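Local atomic coordinates of Vv2_1132 (Vibrio vulnificus CMCP6, PDB entry 5Y9S), a protein that probably regulates transcription as a tetrameric LysR-type regulator, with a helix-turn-helix domain for DNA and a periplasmic-binding-protein-like domain for an effector. Residues I200-Y205 and A246-P252; V183-P188 and H263-F269. One frame throughout, in Å; residues are numbered along the deposited sequence.

Contact 1 (I200-Y205 and A246-P252); sequences IPYLSY and AGVAWVP
V248 joins the two strands through both of its backbone polar atoms. Its N donates to P201 O at 2.9 Å, nearly straight at 167°. Its O accepts from L203 N, also at 2.9 Å. This end of the contact is tight. G247 brings its CA to 3.3 Å from P201 O, and its backbone angles (phi 146°) suit a glycine. The L203 side chain lies along this turn. L203 CD1 reaches A249 CB, while L203 CD2 meets A246 CB at 3.9 Å. Y202 and V248 share a face of the sheet. V248 holds CG1 between its backbone N and carbonyl carbon (chi1 56°), which sets it against I200 CG2 at 3.7 Å. The Y202 and W250 side chains cross at about a right angle, with Y202 CE1 3.9 Å from W250 CE3. Further along, the pairing loosens. A water bridges the strands here: it donates to L203 O and accepts from W250 N, each at 2.8 Å. Beyond it the Y205 side chain reaches across to W250-P252. Its ring points an edge at the next carbonyl, with Y205 CE2 3.0 Å from W250 O, and its hydroxyl bonds to S235 OG on helix 235-243. Strand 225-232 flanks 200-205 on its other side. Helix 235-243 links that strand to 248-252, a beta-alpha-beta crossover typical of the Rossmann-like subdomains of LysR substrate-binding domains.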
ATOM      1  N   ILE D 200      -2.382 -28.641  41.715  1.00 51.75           N
ATOM      2  CA  ILE D 200      -3.056 -29.378  40.649  1.00 47.35           C
ATOM      3  C   ILE D 200      -2.727 -28.713  39.324  1.00 42.30           C
ATOM      4  O   ILE D 200      -2.921 -27.498  39.193  1.00 40.45           O
ATOM      5  CB  ILE D 200      -4.578 -29.410  40.855  1.00 50.05           C
ATOM      6  CG1 ILE D 200      -4.910 -29.475  42.346  1.00 51.45           C
ATOM      7  CG2 ILE D 200      -5.169 -30.560  40.087  1.00 51.67           C
ATOM      8  CD1 ILE D 200      -6.385 -29.349  42.649  1.00 49.67           C
ATOM      9  N   PRO D 201      -2.255 -29.455  38.328  1.00 33.71           N
ATOM     10  CA  PRO D 201      -2.066 -28.860  37.005  1.00 29.30           C
ATOM     11  C   PRO D 201      -3.407 -28.418  36.443  1.00 36.18           C
ATOM     12  O   PRO D 201      -4.410 -29.131  36.540  1.00 35.20           O
ATOM     13  CB  PRO D 201      -1.449 -29.997  36.181  1.00 39.50           C
ATOM     14  CG  PRO D 201      -1.056 -31.056  37.177  1.00 40.38           C
ATOM     15  CD  PRO D 201      -1.986 -30.899  38.329  1.00 40.32           C
ATOM     16  N   TYR D 202      -3.420 -27.223  35.862  1.00 33.56           N
ATOM     17  CA  TYR D 202      -4.651 -26.548  35.480  1.00 31.08           C
ATOM     18  C   TYR D 202      -4.608 -26.271  33.987  1.00 27.12           C
ATOM     19  O   TYR D 202      -3.669 -25.630  33.505  1.00 29.56           O
ATOM     20  CB  TYR D 202      -4.813 -25.255  36.282  1.00 29.48           C
ATOM     21  CG  TYR D 202      -5.945 -24.363  35.826  1.00 33.97           C
ATOM     22  CD1 TYR D 202      -7.185 -24.888  35.468  1.00 37.61           C
ATOM     23  CD2 TYR D 202      -5.780 -22.990  35.773  1.00 33.64           C
ATOM     24  CE1 TYR D 202      -8.227 -24.065  35.054  1.00 30.02           C
ATOM     25  CE2 TYR D 202      -6.817 -22.156  35.372  1.00 32.25           C
ATOM     26  CZ  TYR D 202      -8.030 -22.701  35.010  1.00 34.47           C
ATOM     27  OH  TYR D 202      -9.044 -21.863  34.603  1.00 50.48           O
ATOM     28  N   LEU D 203      -5.617 -26.768  33.257  1.00 28.80           N
ATOM     29  CA  LEU D 203      -5.751 -26.549  31.814  1.00 27.94           C
ATOM     30  C   LEU D 203      -6.797 -25.456  31.603  1.00 25.96           C
ATOM     31  O   LEU D 203      -7.991 -25.692  31.800  1.00 22.34           O
ATOM     32  CB  LEU D 203      -6.154 -27.836  31.093  1.00 21.66           C
ATOM     33  CG  LEU D 203      -5.510 -29.151  31.540  1.00 27.94           C
ATOM     34  CD1 LEU D 203      -6.431 -30.345  31.232  1.00 31.11           C
ATOM     35  CD2 LEU D 203      -4.166 -29.334  30.865  1.00 20.60           C
ATOM     36  N   SER D 204      -6.351 -24.273  31.190  1.00 26.61           N
ATOM     37  CA  SER D 204      -7.126 -23.047  31.330  1.00 25.95           C
ATOM     38  C   SER D 204      -7.461 -22.424  29.976  1.00 23.93           C
ATOM     39  O   SER D 204      -6.892 -22.771  28.933  1.00 29.65           O
ATOM     40  CB  SER D 204      -6.355 -22.024  32.161  1.00 18.36           C
ATOM     41  OG  SER D 204      -5.258 -21.538  31.412  1.00 29.90           O
ATOM     42  N   TYR D 205      -8.381 -21.463  30.011  1.00 20.47           N
ATOM     43  CA  TYR D 205      -8.749 -20.713  28.818  1.00 22.27           C
ATOM     44  C   TYR D 205      -7.904 -19.453  28.701  1.00 15.45           C
ATOM     45  O   TYR D 205      -7.463 -18.882  29.700  1.00 20.38           O
ATOM     46  CB  TYR D 205     -10.216 -20.325  28.853  1.00 22.94           C
ATOM     47  CG  TYR D 205     -11.193 -21.470  28.714  1.00 27.10           C
ATOM     48  CD1 TYR D 205     -11.631 -21.873  27.468  1.00 16.14           C
ATOM     49  CD2 TYR D 205     -11.734 -22.096  29.840  1.00 23.69           C
ATOM     50  CE1 TYR D 205     -12.554 -22.893  27.320  1.00 16.59           C
ATOM     51  CE2 TYR D 205     -12.647 -23.113  29.710  1.00 17.47           C
ATOM     52  CZ  TYR D 205     -13.057 -23.507  28.449  1.00 27.35           C
ATOM     53  OH  TYR D 205     -13.967 -24.523  28.310  1.00 26.47           O
ATOM     54  N   ALA D 246      -3.374 -34.593  31.720  1.00 24.18           N
ATOM     55  CA  ALA D 246      -2.478 -33.464  31.896  1.00 23.63           C
ATOM     56  C   ALA D 246      -2.925 -32.511  33.000  1.00 23.63           C
ATOM     57  O   ALA D 246      -2.181 -31.582  33.336  1.00 29.25           O
ATOM     58  CB  ALA D 246      -2.342 -32.723  30.572  1.00 25.28           C
ATOM     59  N   GLY D 247      -4.085 -32.721  33.597  1.00 25.92           N
ATOM     60  CA  GLY D 247      -4.554 -31.839  34.640  1.00 26.59           C
ATOM     61  C   GLY D 247      -6.061 -31.705  34.581  1.00 33.28           C
ATOM     62  O   GLY D 247      -6.741 -32.417  33.847  1.00 26.40           O
ATOM     63  N   VAL D 248      -6.563 -30.754  35.367  1.00 23.04           N
ATOM     64  CA  VAL D 248      -7.990 -30.515  35.509  1.00 22.93           C
ATOM     65  C   VAL D 248      -8.383 -29.326  34.638  1.00 25.97           C
ATOM     66  O   VAL D 248      -7.666 -28.317  34.569  1.00 21.37           O
ATOM     67  CB  VAL D 248      -8.349 -30.292  36.995  1.00 27.46           C
ATOM     68  CG1 VAL D 248      -7.533 -29.166  37.566  1.00 23.17           C
ATOM     69  CG2 VAL D 248      -9.835 -30.028  37.179  1.00 23.43           C
ATOM     70  N   ALA D 249      -9.498 -29.469  33.929  1.00 21.70           N
ATOM     71  CA  ALA D 249     -10.071 -28.427  33.085  1.00 23.32           C
ATOM     72  C   ALA D 249     -11.507 -28.151  33.514  1.00 30.36           C
ATOM     73  O   ALA D 249     -12.239 -29.074  33.895  1.00 21.63           O
ATOM     74  CB  ALA D 249     -10.044 -28.842  31.608  1.00 20.49           C
ATOM     75  N   TRP D 250     -11.898 -26.875  33.474  1.00 23.49           N
ATOM     76  CA  TRP D 250     -13.299 -26.476  33.607  1.00 20.40           C
ATOM     77  C   TRP D 250     -13.867 -26.323  32.198  1.00 19.85           C
ATOM     78  O   TRP D 250     -13.366 -25.514  31.406  1.00 19.13           O
ATOM     79  CB  TRP D 250     -13.448 -25.172  34.406  1.00 20.19           C
ATOM     80  CG  TRP D 250     -13.621 -25.385  35.923  1.00 25.97           C
ATOM     81  CD1 TRP D 250     -14.784 -25.291  36.648  1.00 27.58           C
ATOM     82  CD2 TRP D 250     -12.598 -25.741  36.862  1.00 21.43           C
ATOM     83  NE1 TRP D 250     -14.538 -25.579  37.973  1.00 33.99           N
ATOM     84  CE2 TRP D 250     -13.203 -25.845  38.129  1.00 27.29           C
ATOM     85  CE3 TRP D 250     -11.227 -25.983  36.750  1.00 24.52           C
ATOM     86  CZ2 TRP D 250     -12.483 -26.182  39.277  1.00 22.78           C
ATOM     87  CZ3 TRP D 250     -10.506 -26.314  37.899  1.00 22.01           C
ATOM     88  CH2 TRP D 250     -11.134 -26.416  39.133  1.00 22.71           C
ATOM     89  N   VAL D 251     -14.884 -27.119  31.881  1.00 20.23           N
ATOM     90  CA  VAL D 251     -15.442 -27.168  30.527  1.00 19.85           C
ATOM     91  C   VAL D 251     -16.952 -27.269  30.609  1.00 26.22           C
ATOM     92  O   VAL D 251     -17.527 -27.830  31.554  1.00 20.90           O
ATOM     93  CB  VAL D 251     -14.899 -28.367  29.718  1.00 27.92           C
ATOM     94  CG1 VAL D 251     -13.404 -28.243  29.491  1.00 20.91           C
ATOM     95  CG2 VAL D 251     -15.263 -29.699  30.401  1.00 21.00           C
ATOM     96  N   PRO D 252     -17.627 -26.721  29.608  1.00 25.64           N
ATOM     97  CA  PRO D 252     -19.089 -26.817  29.559  1.00 25.13           C
ATOM     98  C   PRO D 252     -19.529 -28.265  29.431  1.00 20.84           C
ATOM     99  O   PRO D 252     -18.883 -29.065  28.756  1.00 20.85           O
ATOM    100  CB  PRO D 252     -19.451 -26.007  28.306  1.00 23.96           C
ATOM    101  CG  PRO D 252     -18.321 -25.063  28.139  1.00 25.35           C
ATOM    102  CD  PRO D 252     -17.094 -25.784  28.609  1.00 21.34           C
TER
HETATM  103  O   HOH W   1     -10.623 -24.816  32.137  1.00 20.52           O

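Contact 2 (V183-P188 and H263-F269); sequences VPVVAP and HRLVIAF
V186 sets CG1 between its backbone N and carbonyl carbon (chi1 68°), where it meets A268 CB at 4.1 Å. L265 carries CG anti to its carbonyl carbon (chi1 -75°). This swings CD2 over the backbone of 183-188, 3.6 Å from V186 O. V266 CG2 packs against the CG corner of the P188 ring at 3.8 Å. The backbones pair antiparallel. V186 and V266 form a hydrogen-bonded pair: V266 N gives a straight bond to V186 O at 2.9 Å, and the return bond from V186 N to V266 O is more bent (143°). V185 and I267 form the neighbouring non-hydrogen-bonded pair. The arrangement is a two-residue strand laid along the end of strand 172-186 in the LysR effector-binding domain. It comes soon after helix 257-261, whose C-terminal end closes in a Schellman motif at H263. A268 N extends the pairing with a bond to P184 O at 2.9 Å. The P184 ring brings CG near the F269 ring, 4.3 Å from CD2, and F269 also meets W275 edge-to-face. At the outer end, P188 CD packs against R264 O at 3.4 Å.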
ATOM      1  N   VAL D 183     -18.090 -27.384  34.248  1.00 21.85           N
ATOM      2  CA  VAL D 183     -17.706 -28.283  35.341  1.00 23.69           C
ATOM      3  C   VAL D 183     -16.235 -28.650  35.279  1.00 22.51           C
ATOM      4  O   VAL D 183     -15.651 -28.692  34.192  1.00 21.98           O
ATOM      5  CB  VAL D 183     -18.566 -29.549  35.333  1.00 27.35           C
ATOM      6  CG1 VAL D 183     -20.041 -29.156  35.438  1.00 23.60           C
ATOM      7  CG2 VAL D 183     -18.275 -30.390  34.080  1.00 23.25           C
ATOM      8  N   PRO D 184     -15.589 -28.890  36.416  1.00 26.43           N
ATOM      9  CA  PRO D 184     -14.196 -29.356  36.391  1.00 23.94           C
ATOM     10  C   PRO D 184     -14.160 -30.850  36.096  1.00 23.67           C
ATOM     11  O   PRO D 184     -14.875 -31.631  36.730  1.00 36.78           O
ATOM     12  CB  PRO D 184     -13.694 -29.050  37.802  1.00 25.22           C
ATOM     13  CG  PRO D 184     -14.939 -29.164  38.657  1.00 28.65           C
ATOM     14  CD  PRO D 184     -16.095 -28.707  37.791  1.00 23.64           C
ATOM     15  N   VAL D 185     -13.340 -31.244  35.122  1.00 23.37           N
ATOM     16  CA  VAL D 185     -13.202 -32.641  34.730  1.00 23.97           C
ATOM     17  C   VAL D 185     -11.742 -33.060  34.811  1.00 29.26           C
ATOM     18  O   VAL D 185     -10.826 -32.233  34.746  1.00 23.59           O
ATOM     19  CB  VAL D 185     -13.730 -32.917  33.308  1.00 25.28           C
ATOM     20  CG1 VAL D 185     -15.254 -32.744  33.255  1.00 27.55           C
ATOM     21  CG2 VAL D 185     -12.988 -32.035  32.294  1.00 22.66           C
ATOM     22  N   VAL D 186     -11.543 -34.377  34.921  1.00 25.09           N
ATOM     23  CA  VAL D 186     -10.218 -34.959  35.102  1.00 25.64           C
ATOM     24  C   VAL D 186     -10.246 -36.391  34.594  1.00 27.51           C
ATOM     25  O   VAL D 186     -11.289 -37.050  34.609  1.00 28.06           O
ATOM     26  CB  VAL D 186      -9.784 -34.886  36.590  1.00 29.72           C
ATOM     27  CG1 VAL D 186     -10.621 -35.797  37.436  1.00 26.93           C
ATOM     28  CG2 VAL D 186      -8.315 -35.211  36.739  1.00 38.98           C
ATOM     29  N   ALA D 187      -9.091 -36.875  34.140  1.00 27.37           N
ATOM     30  CA  ALA D 187      -8.997 -38.270  33.741  1.00 27.07           C
ATOM     31  C   ALA D 187      -9.161 -39.159  34.975  1.00 34.46           C
ATOM     32  O   ALA D 187      -8.746 -38.779  36.074  1.00 28.39           O
ATOM     33  CB  ALA D 187      -7.662 -38.548  33.043  1.00 27.05           C
ATOM     34  N   PRO D 188      -9.798 -40.325  34.836  1.00 36.22           N
ATOM     35  CA  PRO D 188     -10.073 -41.147  36.027  1.00 36.97           C
ATOM     36  C   PRO D 188      -8.832 -41.518  36.815  1.00 35.68           C
ATOM     37  O   PRO D 188      -8.883 -41.577  38.050  1.00 44.36           O
ATOM     38  CB  PRO D 188     -10.763 -42.381  35.436  1.00 37.92           C
ATOM     39  CG  PRO D 188     -11.418 -41.867  34.191  1.00 40.73           C
ATOM     40  CD  PRO D 188     -10.455 -40.860  33.631  1.00 37.89           C
ATOM     41  N   HIS D 263     -16.696 -42.902  30.075  1.00 38.67           N
ATOM     42  CA  HIS D 263     -15.892 -43.001  31.295  1.00 34.81           C
ATOM     43  C   HIS D 263     -14.434 -42.645  31.056  1.00 39.32           C
ATOM     44  O   HIS D 263     -13.544 -43.124  31.764  1.00 41.62           O
ATOM     45  CB  HIS D 263     -15.986 -44.389  31.921  1.00 31.43           C
ATOM     46  CG  HIS D 263     -17.384 -44.882  32.081  1.00 32.06           C
ATOM     47  ND1 HIS D 263     -17.901 -45.901  31.314  1.00 38.14           N
ATOM     48  CD2 HIS D 263     -18.373 -44.503  32.921  1.00 34.17           C
ATOM     49  CE1 HIS D 263     -19.151 -46.134  31.674  1.00 34.96           C
ATOM     50  NE2 HIS D 263     -19.463 -45.296  32.646  1.00 39.53           N
ATOM     51  N   ARG D 264     -14.174 -41.807  30.061  1.00 28.60           N
ATOM     52  CA  ARG D 264     -12.830 -41.304  29.845  1.00 28.05           C
ATOM     53  C   ARG D 264     -12.579 -39.996  30.584  1.00 31.37           C
ATOM     54  O   ARG D 264     -11.438 -39.521  30.616  1.00 30.39           O
ATOM     55  CB  ARG D 264     -12.570 -41.142  28.339  1.00 30.73           C
ATOM     56  CG  ARG D 264     -12.361 -42.481  27.624  1.00 36.32           C
ATOM     57  CD  ARG D 264     -11.930 -42.287  26.195  1.00 42.84           C
ATOM     58  NE  ARG D 264     -12.942 -41.553  25.447  1.00 56.03           N
ATOM     59  CZ  ARG D 264     -12.674 -40.777  24.400  1.00 61.19           C
ATOM     60  NH1 ARG D 264     -11.417 -40.645  23.981  1.00 56.84           N
ATOM     61  NH2 ARG D 264     -13.656 -40.129  23.775  1.00 60.30           N
ATOM     62  N   LEU D 265     -13.608 -39.419  31.196  1.00 29.45           N
ATOM     63  CA  LEU D 265     -13.467 -38.244  32.040  1.00 26.54           C
ATOM     64  C   LEU D 265     -14.471 -38.370  33.163  1.00 30.19           C
ATOM     65  O   LEU D 265     -15.549 -38.936  32.981  1.00 27.57           O
ATOM     66  CB  LEU D 265     -13.724 -36.934  31.283  1.00 25.40           C
ATOM     67  CG  LEU D 265     -12.646 -36.437  30.337  1.00 24.67           C
ATOM     68  CD1 LEU D 265     -13.207 -35.344  29.462  1.00 23.72           C
ATOM     69  CD2 LEU D 265     -11.425 -35.947  31.141  1.00 24.54           C
ATOM     70  N   VAL D 266     -14.106 -37.849  34.323  1.00 27.17           N
ATOM     71  CA  VAL D 266     -15.003 -37.800  35.464  1.00 27.67           C
ATOM     72  C   VAL D 266     -15.066 -36.365  35.965  1.00 33.19           C
ATOM     73  O   VAL D 266     -14.051 -35.649  35.968  1.00 26.38           O
ATOM     74  CB  VAL D 266     -14.546 -38.744  36.602  1.00 28.75           C
ATOM     75  CG1 VAL D 266     -15.655 -38.911  37.623  1.00 34.26           C
ATOM     76  CG2 VAL D 266     -14.159 -40.123  36.066  1.00 36.76           C
ATOM     77  N   ILE D 267     -16.258 -35.947  36.390  1.00 27.00           N
ATOM     78  CA  ILE D 267     -16.393 -34.671  37.070  1.00 26.53           C
ATOM     79  C   ILE D 267     -15.627 -34.746  38.384  1.00 27.07           C
ATOM     80  O   ILE D 267     -15.715 -35.741  39.113  1.00 36.44           O
ATOM     81  CB  ILE D 267     -17.874 -34.336  37.292  1.00 29.65           C
ATOM     82  CG1 ILE D 267     -18.557 -34.058  35.952  1.00 31.93           C
ATOM     83  CG2 ILE D 267     -18.023 -33.154  38.242  1.00 26.46           C
ATOM     84  CD1 ILE D 267     -20.061 -34.126  36.020  1.00 36.66           C
ATOM     85  N   ALA D 268     -14.820 -33.729  38.663  1.00 29.09           N
ATOM     86  CA  ALA D 268     -14.062 -33.660  39.906  1.00 33.37           C
ATOM     87  C   ALA D 268     -14.814 -32.819  40.931  1.00 32.01           C
ATOM     88  O   ALA D 268     -15.526 -31.875  40.585  1.00 37.66           O
ATOM     89  CB  ALA D 268     -12.663 -33.076  39.673  1.00 32.14           C
ATOM     90  N   PHE D 269     -14.646 -33.168  42.201  1.00 33.81           N
ATOM     91  CA  PHE D 269     -15.292 -32.445  43.300  1.00 36.85           C
ATOM     92  C   PHE D 269     -16.812 -32.455  43.173  1.00 39.88           C
ATOM     93  O   PHE D 269     -17.487 -31.486  43.520  1.00 39.82           O
ATOM     94  CB  PHE D 269     -14.763 -31.015  43.401  1.00 33.72           C
ATOM     95  CG  PHE D 269     -13.279 -30.895  43.171  1.00 45.81           C
ATOM     96  CD1 PHE D 269     -12.386 -31.727  43.840  1.00 52.53           C
ATOM     97  CD2 PHE D 269     -12.775 -29.950  42.295  1.00 42.90           C
ATOM     98  CE1 PHE D 269     -11.025 -31.613  43.646  1.00 50.14           C
ATOM     99  CE2 PHE D 269     -11.398 -29.824  42.094  1.00 43.55           C
ATOM    100  CZ  PHE D 269     -10.527 -30.656  42.774  1.00 49.82           C
TER

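The two contacts belong to one sheet. Strand 248-252 of contact 1 lies beside strand 172-186 of contact 2, with probable backbone bonds from V185 N to A249 O and from V183 N to V251 O. The P184 ring packs on the W250 indole between them. Contact 1 is the more buried and pairs parallel strands, with a glycine at its tight end, several aromatic rings, and a water where the strands part. Contact 2 is antiparallel and mostly aliphatic, and its P188 and H263 end is exposed. Helix 235-243 touches both, through L203 and Y205 in one and R264 and L265 in the other. Along the chain, contact 1 lies between the two segments of contact 2.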